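Local structure of type-2Aa cytolytic delta-endotoxin (Bacillus thuringiensis serovar kyushuensis, 1CBY) at residues Phe191-Asp196 / Ala211-Lys216. The protein kills the larvae of dipteran insects by making pores in the epithelial cell membrane of the midgut. Residues are numbered along the deposited sequence; the frame is centred on the assembly and turned at random.
Sequences FEVSVD and ARYEVK
E192 and K216 face each other as a hydrogen-bonded pair of two antiparallel strands, 183-195 and 210-225, in the mixed sheet of this Cyt toxin. The N of E192 gives its hydrogen to the O of K216 at 2.9 Å, and the N of K216 returns one to the O of E192. Both bonds are nearly straight. The CB atoms of the pair lie 4.0 Å apart. Beyond them the two chains run extended, yet their charged ends do not meet. The carboxylate of E192 instead makes a salt bridge with K218. S194 and E214 form the next hydrogen-bonded pair on this face, with OG of S194 bonded to N164 and OE2 of E214 to S99.

The opposite face carries V193, V195, Y213 and V215, which pack through carbon atoms. V195 sets CG1 over one face of the Y213 ring, a CH-pi contact 4.2 Å from the centroid. Its CG2 reaches CE1 of the same ring, and V193 CG1 comes to the ring edge, in plane. F191 brings CD1 to CG1 of V215. Helix 107-122 covers this side, with M110 against Y213 and V215 and L114 against F191.

The pairing ends at D196, where the strand gives way to loop. The N of D196 makes a weak hydrogen bond to the O of R212. With chi1 at 68°, CG sits between the backbone N and carbonyl carbon, and the carboxylate reaches over to the partner strand, its CG 3.4 Å from CB of R212. OD1 then accepts the N-H of R212 at 2.9 Å, approached from above the carboxylate plane.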
loop_
_atom_site.group_PDB
_atom_site.type_symbol
_atom_site.label_atom_id
_atom_site.label_comp_id
_atom_site.label_asym_id
_atom_site.label_seq_id
_atom_site.Cartn_x
_atom_site.Cartn_y
_atom_site.Cartn_z
ATOM N N PHE A 191 8.031 6.896 -14.555
ATOM C CA PHE A 191 7.904 8.319 -14.804
ATOM C C PHE A 191 9.240 9.024 -14.603
ATOM O O PHE A 191 9.958 8.744 -13.643
ATOM C CB PHE A 191 6.914 8.950 -13.818
ATOM C CG PHE A 191 5.478 8.611 -14.074
ATOM C CD1 PHE A 191 4.833 9.068 -15.221
ATOM C CD2 PHE A 191 4.747 7.888 -13.138
ATOM C CE1 PHE A 191 3.479 8.812 -15.429
ATOM C CE2 PHE A 191 3.392 7.628 -13.336
ATOM C CZ PHE A 191 2.758 8.092 -14.485
ATOM N N GLU A 192 9.575 9.926 -15.515
ATOM C CA GLU A 192 10.782 10.728 -15.384
ATOM C C GLU A 192 10.205 12.103 -15.087
ATOM O O GLU A 192 9.646 12.748 -15.972
ATOM C CB GLU A 192 11.579 10.756 -16.683
ATOM C CG GLU A 192 12.217 9.425 -17.047
ATOM C CD GLU A 192 13.208 9.538 -18.196
ATOM O OE1 GLU A 192 13.520 10.674 -18.618
ATOM O OE2 GLU A 192 13.683 8.485 -18.674
ATOM N N VAL A 193 10.262 12.508 -13.825
ATOM C CA VAL A 193 9.705 13.787 -13.389
ATOM C C VAL A 193 10.738 14.897 -13.186
ATOM O O VAL A 193 11.835 14.658 -12.682
ATOM C CB VAL A 193 8.917 13.598 -12.072
ATOM C CG1 VAL A 193 8.209 14.891 -11.669
ATOM C CG2 VAL A 193 7.933 12.453 -12.217
ATOM N N SER A 194 10.363 16.113 -13.562
ATOM C CA SER A 194 11.208 17.289 -13.411
ATOM C C SER A 194 10.285 18.422 -12.953
ATOM O O SER A 194 9.206 18.614 -13.527
ATOM C CB SER A 194 11.875 17.637 -14.745
ATOM O OG SER A 194 12.680 18.800 -14.647
ATOM N N VAL A 195 10.682 19.124 -11.893
ATOM C CA VAL A 195 9.885 20.218 -11.340
ATOM C C VAL A 195 10.727 21.481 -11.190
ATOM O O VAL A 195 11.892 21.417 -10.797
ATOM C CB VAL A 195 9.321 19.870 -9.942
ATOM C CG1 VAL A 195 8.161 20.787 -9.606
ATOM C CG2 VAL A 195 8.891 18.424 -9.875
ATOM N N ASP A 196 10.117 22.633 -11.440
ATOM C CA ASP A 196 10.816 23.908 -11.336
ATOM C C ASP A 196 10.970 24.429 -9.905
ATOM O O ASP A 196 10.903 25.634 -9.677
ATOM C CB ASP A 196 10.124 24.968 -12.207
ATOM C CG ASP A 196 8.742 25.355 -11.690
ATOM O OD1 ASP A 196 8.033 24.485 -11.137
ATOM O OD2 ASP A 196 8.360 26.534 -11.843
ATOM N N ALA A 211 2.914 23.672 -10.077
ATOM C CA ALA A 211 4.315 23.846 -10.433
ATOM C C ALA A 211 4.484 23.498 -11.902
ATOM O O ALA A 211 3.646 22.799 -12.479
ATOM C CB ALA A 211 5.203 22.948 -9.572
ATOM N N ARG A 212 5.513 24.062 -12.525
ATOM C CA ARG A 212 5.811 23.788 -13.926
ATOM C C ARG A 212 6.386 22.377 -13.936
ATOM O O ARG A 212 7.421 22.115 -13.320
ATOM C CB ARG A 212 6.821 24.814 -14.458
ATOM C CG ARG A 212 7.589 24.418 -15.713
ATOM C CD ARG A 212 6.748 24.446 -16.974
ATOM N NE ARG A 212 7.596 24.323 -18.158
ATOM C CZ ARG A 212 7.151 24.115 -19.395
ATOM N NH1 ARG A 212 5.854 24.000 -19.636
ATOM N NH2 ARG A 212 8.013 24.021 -20.398
ATOM N N TYR A 213 5.648 21.459 -14.549
ATOM C CA TYR A 213 6.040 20.064 -14.628
ATOM C C TYR A 213 6.433 19.584 -16.012
ATOM O O TYR A 213 5.895 20.028 -17.033
ATOM C CB TYR A 213 4.904 19.168 -14.130
ATOM C CG TYR A 213 4.896 18.927 -12.645
ATOM C CD1 TYR A 213 5.610 17.867 -12.090
ATOM C CD2 TYR A 213 4.160 19.743 -11.789
ATOM C CE1 TYR A 213 5.595 17.628 -10.719
ATOM C CE2 TYR A 213 4.138 19.508 -10.415
ATOM C CZ TYR A 213 4.861 18.451 -9.891
ATOM O OH TYR A 213 4.880 18.242 -8.535
ATOM N N GLU A 214 7.395 18.669 -16.017
ATOM C CA GLU A 214 7.882 18.009 -17.218
ATOM C C GLU A 214 7.819 16.549 -16.786
ATOM O O GLU A 214 8.489 16.147 -15.829
ATOM C CB GLU A 214 9.316 18.426 -17.548
ATOM C CG GLU A 214 9.958 17.634 -18.691
ATOM C CD GLU A 214 9.135 17.646 -19.971
ATOM O OE1 GLU A 214 9.249 18.618 -20.747
ATOM O OE2 GLU A 214 8.385 16.675 -20.206
ATOM N N VAL A 215 6.951 15.781 -17.428
ATOM C CA VAL A 215 6.783 14.388 -17.069
ATOM C C VAL A 215 6.848 13.501 -18.289
ATOM O O VAL A 215 6.072 13.676 -19.228
ATOM C CB VAL A 215 5.415 14.148 -16.367
ATOM C CG1 VAL A 215 5.205 12.662 -16.089
ATOM C CG2 VAL A 215 5.328 14.943 -15.072
ATOM N N LYS A 216 7.799 12.579 -18.293
ATOM C CA LYS A 216 7.919 11.634 -19.387
ATOM C C LYS A 216 7.433 10.308 -18.826
ATOM O O LYS A 216 7.682 9.996 -17.659
ATOM C CB LYS A 216 9.358 11.517 -19.886
ATOM C CG LYS A 216 9.491 10.510 -21.015
ATOM C CD LYS A 216 10.757 10.684 -21.807
ATOM C CE LYS A 216 10.782 9.691 -22.944
ATOM N NZ LYS A 216 12.004 9.840 -23.769
#